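Local coordinates for protein acyl-coenzyme A oxidase 1 (Yarrowia lipolytica, PDB 5Y9D) that catalyses the FAD-dependent oxidation of 2,3-saturated acyl-CoA to (2E)-enoyl-CoA in peroxisomal fatty acid beta-oxidation, passing electrons to oxygen to give hydrogen peroxide, at residues A[288-291]-A[292-296]; A[569-572]-A[573-577]; A[671-674]-A[675-679]. All blocks are in the same frame, centred on the assembly; numbering follows the deposited sequence.

The three contacts follow one another along the chain and do not touch. Contact 1 is a tight turn in the loop between strand 275-278 and helix 306-334, where the chain passes from the beta-rich middle region into the helical part. Contact 2 is a buried turn of helix 558-581, and contact 3 is the C-terminal end of helix 665-676. Both belong to the C-terminal acyl-CoA oxidase region. Centre to centre, contacts 1 and 2 are about 46 Å apart, contacts 2 and 3 about 45 Å, and contacts 1 and 3 about 65 Å, on opposite sides of the chain's centre. They thus sample a peripheral loop, the helical core and the subunit interface.

Contact 1 (A[288-291]-A[292-296]); sequences KVSD and TGVVT
S290 and V294 are joined twice. The backbone N of S290 donates to V294 O (3.0 Å, 162° at the hydrogen). The backbone N of V294 returns a bond to the hydroxyl S290 OG at 3.1 Å. The same hydroxyl is hydrogen-bonded to T292 OG1 at 3.0 Å, and either oxygen could supply the proton. S290 OG can do both because its chi1 of 69° sets it between the backbone N and the carbonyl carbon, which brings it within bonding distance of V294 N and T292 OG1.

The turn itself is type I, from S290 to G293, and is closed by a weak bond from G293 N to S290 O. With the S290 N to V294 O bond, this is consistent with a type I turn followed by a G1 bulge, as in short beta hairpins, although neither arm is a regular strand. G293 has a positive phi (107°), and any side chain there would press on the carbonyl O of T292. V295 is the centre of an inverse gamma turn.

V294 O receives a CA-H...O contact from V289 CA at 3.4 Å. It also takes a weak bond from T296 OG1. Further out, packing takes over. V294 CG2 lies 3.2 Å from S290 OG. K288 CB meets T296 CB at 3.5 Å, while the lysine chain bends away so that NZ bonds N395. V289 CG2 reaches V295 CB at 4.4 Å, a looser apolar touch. Outside the turn, R279 donates to V289 O, and Y186 is weakly bonded to D291 O. These tie the loop to the nearby beta region.

The chemistry is mostly polar. One serine hydroxyl and one valine carbonyl gather most of the bonds, so the turn is probably held more by the S290-V294 pair than by apolar packing.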
loop_
_atom_site.group_PDB
_atom_site.type_symbol
_atom_site.label_atom_id
_atom_site.label_comp_id
_atom_site.label_asym_id
_atom_site.label_seq_id
_atom_site.Cartn_x
_atom_site.Cartn_y
_atom_site.Cartn_z
ATOM N N LYS A 288 -43.136 6.111 4.979
ATOM C CA LYS A 288 -44.237 6.269 4.033
ATOM C C LYS A 288 -44.581 7.719 3.825
ATOM O O LYS A 288 -44.312 8.567 4.661
ATOM C CB LYS A 288 -45.479 5.530 4.531
ATOM C CG LYS A 288 -45.345 4.015 4.495
ATOM C CD LYS A 288 -45.679 3.378 5.845
ATOM C CE LYS A 288 -45.219 1.922 5.978
ATOM N NZ LYS A 288 -45.833 1.011 4.959
ATOM N N VAL A 289 -45.181 7.998 2.689
ATOM C CA VAL A 289 -45.690 9.302 2.384
ATOM C C VAL A 289 -46.973 9.067 1.634
ATOM O O VAL A 289 -46.978 8.305 0.664
ATOM C CB VAL A 289 -44.747 10.098 1.473
ATOM C CG1 VAL A 289 -45.378 11.435 1.105
ATOM C CG2 VAL A 289 -43.414 10.314 2.163
ATOM N N SER A 290 -48.044 9.712 2.092
ATOM C CA SER A 290 -49.362 9.577 1.481
ATOM C C SER A 290 -49.498 10.535 0.311
ATOM O O SER A 290 -48.684 11.472 0.153
ATOM C CB SER A 290 -50.444 9.900 2.520
ATOM O OG SER A 290 -50.431 11.292 2.848
ATOM N N ASP A 291 -50.544 10.329 -0.488
ATOM C CA ASP A 291 -50.870 11.247 -1.590
ATOM C C ASP A 291 -51.376 12.636 -1.123
ATOM O O ASP A 291 -51.682 13.497 -1.952
ATOM C CB ASP A 291 -51.869 10.605 -2.556
ATOM C CG ASP A 291 -53.188 10.194 -1.882
ATOM O OD1 ASP A 291 -53.410 10.547 -0.696
ATOM O OD2 ASP A 291 -54.017 9.521 -2.552
ATOM N N THR A 292 -51.475 12.840 0.197
ATOM C CA THR A 292 -51.806 14.154 0.764
ATOM C C THR A 292 -50.574 14.826 1.371
ATOM O O THR A 292 -50.591 16.028 1.642
ATOM C CB THR A 292 -52.930 14.092 1.839
ATOM O OG1 THR A 292 -52.411 13.585 3.085
ATOM C CG2 THR A 292 -54.105 13.227 1.365
ATOM N N GLY A 293 -49.522 14.038 1.598
ATOM C CA GLY A 293 -48.228 14.573 1.988
ATOM C C GLY A 293 -47.840 14.345 3.426
ATOM O O GLY A 293 -46.902 14.967 3.919
ATOM N N VAL A 294 -48.548 13.456 4.109
ATOM C CA VAL A 294 -48.239 13.155 5.507
ATOM C C VAL A 294 -47.226 12.020 5.485
ATOM O O VAL A 294 -47.396 11.051 4.735
ATOM C CB VAL A 294 -49.515 12.816 6.349
ATOM C CG1 VAL A 294 -50.592 13.884 6.135
ATOM C CG2 VAL A 294 -50.062 11.424 6.043
ATOM N N VAL A 295 -46.155 12.148 6.261
ATOM C CA VAL A 295 -45.093 11.147 6.174
ATOM C C VAL A 295 -45.540 10.040 7.109
ATOM O O VAL A 295 -45.176 9.975 8.288
ATOM C CB VAL A 295 -43.653 11.701 6.364
ATOM C CG1 VAL A 295 -43.596 13.165 5.963
ATOM C CG2 VAL A 295 -43.095 11.473 7.755
ATOM N N THR A 296 -46.387 9.188 6.523
ATOM C CA THR A 296 -47.315 8.335 7.258
ATOM C C THR A 296 -46.605 7.770 8.465
ATOM O O THR A 296 -47.175 7.748 9.556
ATOM C CB THR A 296 -47.908 7.214 6.368
ATOM O OG1 THR A 296 -48.157 7.724 5.052
ATOM C CG2 THR A 296 -49.220 6.657 6.965
#

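Contact 2 (A[569-572]-A[573-577])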
loop_
_atom_site.group_PDB
_atom_site.type_symbol
_atom_site.label_atom_id
_atom_site.label_comp_id
_atom_site.label_asym_id
_atom_site.label_seq_id
_atom_site.Cartn_x
_atom_site.Cartn_y
_atom_site.Cartn_z
ATOM N N THR A 569 -12.005 -6.397 18.136
ATOM C CA THR A 569 -11.965 -7.098 16.875
ATOM C C THR A 569 -10.864 -8.140 16.884
ATOM O O THR A 569 -11.134 -9.316 16.550
ATOM C CB THR A 569 -11.743 -6.159 15.670
ATOM O OG1 THR A 569 -12.820 -5.220 15.579
ATOM C CG2 THR A 569 -11.726 -6.957 14.402
ATOM N N ARG A 570 -9.638 -7.747 17.264
ATOM C CA ARG A 570 -8.563 -8.734 17.234
ATOM C C ARG A 570 -8.844 -9.896 18.191
ATOM O O ARG A 570 -8.584 -11.054 17.843
ATOM C CB ARG A 570 -7.192 -8.139 17.496
ATOM C CG ARG A 570 -6.076 -9.183 17.421
ATOM C CD ARG A 570 -5.977 -9.817 16.014
ATOM N NE ARG A 570 -4.628 -9.573 15.496
ATOM C CZ ARG A 570 -4.300 -8.681 14.572
ATOM N NH1 ARG A 570 -5.208 -7.960 13.941
ATOM N NH2 ARG A 570 -3.026 -8.537 14.256
ATOM N N GLN A 571 -9.403 -9.573 19.366
ATOM C CA GLN A 571 -9.847 -10.567 20.360
ATOM C C GLN A 571 -10.977 -11.456 19.815
ATOM O O GLN A 571 -11.030 -12.652 20.076
ATOM C CB GLN A 571 -10.256 -9.847 21.674
ATOM C CG GLN A 571 -10.881 -10.716 22.761
ATOM C CD GLN A 571 -12.344 -11.023 22.500
ATOM O OE1 GLN A 571 -13.076 -10.215 21.910
ATOM N NE2 GLN A 571 -12.766 -12.207 22.878
ATOM N N HIS A 572 -11.886 -10.878 19.058
ATOM C CA HIS A 572 -12.935 -11.662 18.443
ATOM C C HIS A 572 -12.408 -12.716 17.462
ATOM O O HIS A 572 -12.916 -13.862 17.408
ATOM C CB HIS A 572 -13.893 -10.751 17.708
ATOM C CG HIS A 572 -15.196 -11.397 17.373
ATOM N ND1 HIS A 572 -16.044 -11.892 18.335
ATOM C CD2 HIS A 572 -15.816 -11.594 16.188
ATOM C CE1 HIS A 572 -17.124 -12.386 17.759
ATOM N NE2 HIS A 572 -17.014 -12.210 16.457
ATOM N N LEU A 573 -11.402 -12.346 16.680
ATOM C CA LEU A 573 -10.930 -13.247 15.630
ATOM C C LEU A 573 -10.141 -14.372 16.230
ATOM O O LEU A 573 -10.349 -15.544 15.878
ATOM C CB LEU A 573 -10.089 -12.531 14.594
ATOM C CG LEU A 573 -10.855 -11.813 13.497
ATOM C CD1 LEU A 573 -9.826 -11.114 12.601
ATOM C CD2 LEU A 573 -11.726 -12.757 12.663
ATOM N N ILE A 574 -9.235 -14.010 17.134
ATOM C CA ILE A 574 -8.448 -14.994 17.877
ATOM C C ILE A 574 -9.413 -15.979 18.540
ATOM O O ILE A 574 -9.282 -17.186 18.371
ATOM C CB ILE A 574 -7.509 -14.304 18.911
ATOM C CG1 ILE A 574 -6.355 -13.613 18.176
ATOM C CG2 ILE A 574 -7.025 -15.293 19.990
ATOM C CD1 ILE A 574 -5.552 -12.681 19.059
ATOM N N SER A 575 -10.428 -15.458 19.221
ATOM C CA SER A 575 -11.419 -16.330 19.875
ATOM C C SER A 575 -12.180 -17.184 18.899
ATOM O O SER A 575 -12.446 -18.341 19.200
ATOM C CB SER A 575 -12.436 -15.534 20.688
ATOM O OG SER A 575 -11.943 -15.278 21.971
ATOM N N SER A 576 -12.566 -16.616 17.755
ATOM C CA SER A 576 -13.321 -17.381 16.771
ATOM C C SER A 576 -12.496 -18.502 16.144
ATOM O O SER A 576 -13.027 -19.555 15.837
ATOM C CB SER A 576 -13.880 -16.474 15.678
ATOM O OG SER A 576 -14.632 -15.421 16.251
ATOM N N PHE A 577 -11.205 -18.275 15.964
ATOM C CA PHE A 577 -10.319 -19.291 15.414
ATOM C C PHE A 577 -10.225 -20.475 16.351
ATOM O O PHE A 577 -10.356 -21.615 15.914
ATOM C CB PHE A 577 -8.923 -18.715 15.175
ATOM C CG PHE A 577 -8.089 -19.483 14.187
ATOM C CD1 PHE A 577 -8.525 -20.685 13.616
ATOM C CD2 PHE A 577 -6.836 -19.019 13.854
ATOM C CE1 PHE A 577 -7.736 -21.368 12.721
ATOM C CE2 PHE A 577 -6.039 -19.710 12.965
ATOM C CZ PHE A 577 -6.496 -20.881 12.387
#
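H572 and S576 meet one turn apart on the alpha-helix 558-581, in the helical C-terminal part of the acyl-CoA oxidase fold. The imidazole of H572 lies flat beneath S576 OG, which stands 3.9 Å above the ring plane and over its centre. CG of H572 is anti to the backbone N (chi1 -164°), and this brings the ring alongside the next turn. S576 OG also lies 2.6 Å from H572 O, but its proton can instead go to E377 of helix 355-391.

On another side of the helix, R570 and I574 pass each other at a slant. R570 CG lies 3.9 Å from I574 CD1. Beyond it the chain bends and the guanidinium leaves the pair. It bonds S603, forms a salt bridge with E606 and makes a cation-pi contact with Y367. I574 packs on F526 and F599, and L573 on M420, so neighbouring helices cover several faces.

Backbone bonds from L573 N to T569 O and from S575 N to Q571 O keep the turns in place. The I574 N to R570 O bond is nearly straight, 173° at the hydrogen, and I574 CG1 sits 3.4 Å from that same R570 O.

Contact 3 (A[671-674]-A[675-679]); sequences AKVN and QQNPA
Q675 N bonds A671 O at 2.8 Å and Q676 N bonds K672 O at 2.9 Å, both nearly straight, and these are the last regular turns of helix 665-676 before N677 leaves helical angles. N677 N gives weak bonds to V673 O and to N674 O, so the bonding pattern frays here.

The side chain of N677 makes good the weak end. Its ND2 donates to V673 O at 3.0 Å, in the carbonyl plane and on a lone pair, with 157° at the hydrogen. V673 O also lies close to the plane of the N677 amide. N677 CG stands beside the backbone N (chi1 -57°), which turns the amide back over the helix end. V673 O is thus gripped by two donors of one residue. The same ND2 bonds the hydroxyl of Y447. With a leucine here, V673 O would probably keep only the weak backbone bond of this residue, and Y447 would lose its amide partner.

P678 cannot continue the helix pattern. Its N is 3.0 Å from N674 O but carries no hydrogen to share, and its CD lies 3.8 Å from that oxygen.

Along the helix, K672 and Q676 run side by side and point the same way. K672 CD rests against Q676 CG at 3.8 Å, an apolar contact between the stems of two polar chains. T77 and P657 border the lysine.

The helix end lies against the second subunit. V673 packs on I256, N674 on W269, N677 on G257 and A679 on I253, all of that subunit, which brings it against the other copy's strands 251-255 and 268-272. The side chain of V673 is about 13 Å from a bound FAD, while on the same chain Y447 touches V673 and Q676 from a loop between helices 400-437 and 450-457.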
loop_
_atom_site.group_PDB
_atom_site.type_symbol
_atom_site.label_atom_id
_atom_site.label_comp_id
_atom_site.label_asym_id
_atom_site.label_seq_id
_atom_site.Cartn_x
_atom_site.Cartn_y
_atom_site.Cartn_z
ATOM N N ALA A 671 7.949 -17.628 -19.505
ATOM C CA ALA A 671 7.038 -17.956 -20.580
ATOM C C ALA A 671 5.931 -16.931 -20.624
ATOM O O ALA A 671 5.701 -16.353 -21.668
ATOM C CB ALA A 671 6.525 -19.380 -20.462
ATOM N N LYS A 672 5.316 -16.630 -19.475
ATOM C CA LYS A 672 4.288 -15.577 -19.383
ATOM C C LYS A 672 4.780 -14.259 -19.991
ATOM O O LYS A 672 4.089 -13.677 -20.834
ATOM C CB LYS A 672 3.875 -15.313 -17.913
ATOM C CG LYS A 672 2.373 -15.217 -17.612
ATOM C CD LYS A 672 1.534 -14.646 -18.756
ATOM C CE LYS A 672 0.074 -14.454 -18.359
ATOM N NZ LYS A 672 -0.526 -15.756 -17.982
ATOM N N VAL A 673 5.970 -13.803 -19.591
ATOM C CA VAL A 673 6.537 -12.548 -20.111
ATOM C C VAL A 673 6.715 -12.537 -21.642
ATOM O O VAL A 673 6.373 -11.562 -22.321
ATOM C CB VAL A 673 7.855 -12.232 -19.406
ATOM C CG1 VAL A 673 8.572 -11.068 -20.060
ATOM C CG2 VAL A 673 7.594 -11.887 -17.941
ATOM N N ASN A 674 7.218 -13.642 -22.185
ATOM C CA ASN A 674 7.447 -13.757 -23.614
ATOM C C ASN A 674 6.146 -13.916 -24.402
ATOM O O ASN A 674 6.010 -13.336 -25.461
ATOM C CB ASN A 674 8.390 -14.924 -23.907
ATOM C CG ASN A 674 9.850 -14.542 -23.712
ATOM O OD1 ASN A 674 10.410 -14.658 -22.615
ATOM N ND2 ASN A 674 10.451 -14.029 -24.759
ATOM N N GLN A 675 5.214 -14.719 -23.888
ATOM C CA GLN A 675 3.907 -14.879 -24.490
ATOM C C GLN A 675 3.145 -13.513 -24.551
ATOM O O GLN A 675 2.594 -13.118 -25.580
ATOM C CB GLN A 675 3.155 -15.999 -23.764
ATOM C CG GLN A 675 1.722 -15.742 -23.350
ATOM C CD GLN A 675 0.721 -16.085 -24.443
ATOM O OE1 GLN A 675 0.960 -15.809 -25.626
ATOM N NE2 GLN A 675 -0.411 -16.682 -24.057
ATOM N N GLN A 676 3.172 -12.753 -23.477
ATOM C CA GLN A 676 2.504 -11.456 -23.506
ATOM C C GLN A 676 3.272 -10.385 -24.277
ATOM O O GLN A 676 2.693 -9.387 -24.703
ATOM C CB GLN A 676 2.233 -11.005 -22.079
ATOM C CG GLN A 676 1.247 -11.914 -21.363
ATOM C CD GLN A 676 -0.034 -12.106 -22.140
ATOM O OE1 GLN A 676 -0.711 -11.157 -22.435
ATOM N NE2 GLN A 676 -0.362 -13.340 -22.483
ATOM N N ASN A 677 4.579 -10.575 -24.440
ATOM C CA ASN A 677 5.409 -9.608 -25.122
ATOM C C ASN A 677 6.341 -10.320 -26.093
ATOM O O ASN A 677 7.548 -10.363 -25.879
ATOM C CB ASN A 677 6.236 -8.829 -24.107
ATOM C CG ASN A 677 5.382 -8.136 -23.060
ATOM O OD1 ASN A 677 4.895 -7.029 -23.271
ATOM N ND2 ASN A 677 5.199 -8.791 -21.921
ATOM N N PRO A 678 5.791 -10.882 -27.185
ATOM C CA PRO A 678 6.727 -11.491 -28.165
ATOM C C PRO A 678 7.861 -10.511 -28.489
ATOM O O PRO A 678 7.605 -9.310 -28.662
ATOM C CB PRO A 678 5.848 -11.757 -29.405
ATOM C CG PRO A 678 4.420 -11.541 -28.965
ATOM C CD PRO A 678 4.421 -10.724 -27.706
ATOM N N ALA A 679 9.096 -11.005 -28.554
ATOM C CA ALA A 679 10.262 -10.117 -28.683
ATOM C C ALA A 679 10.901 -10.126 -30.082
ATOM O O ALA A 679 12.098 -9.827 -30.231
ATOM C CB ALA A 679 11.306 -10.473 -27.622
#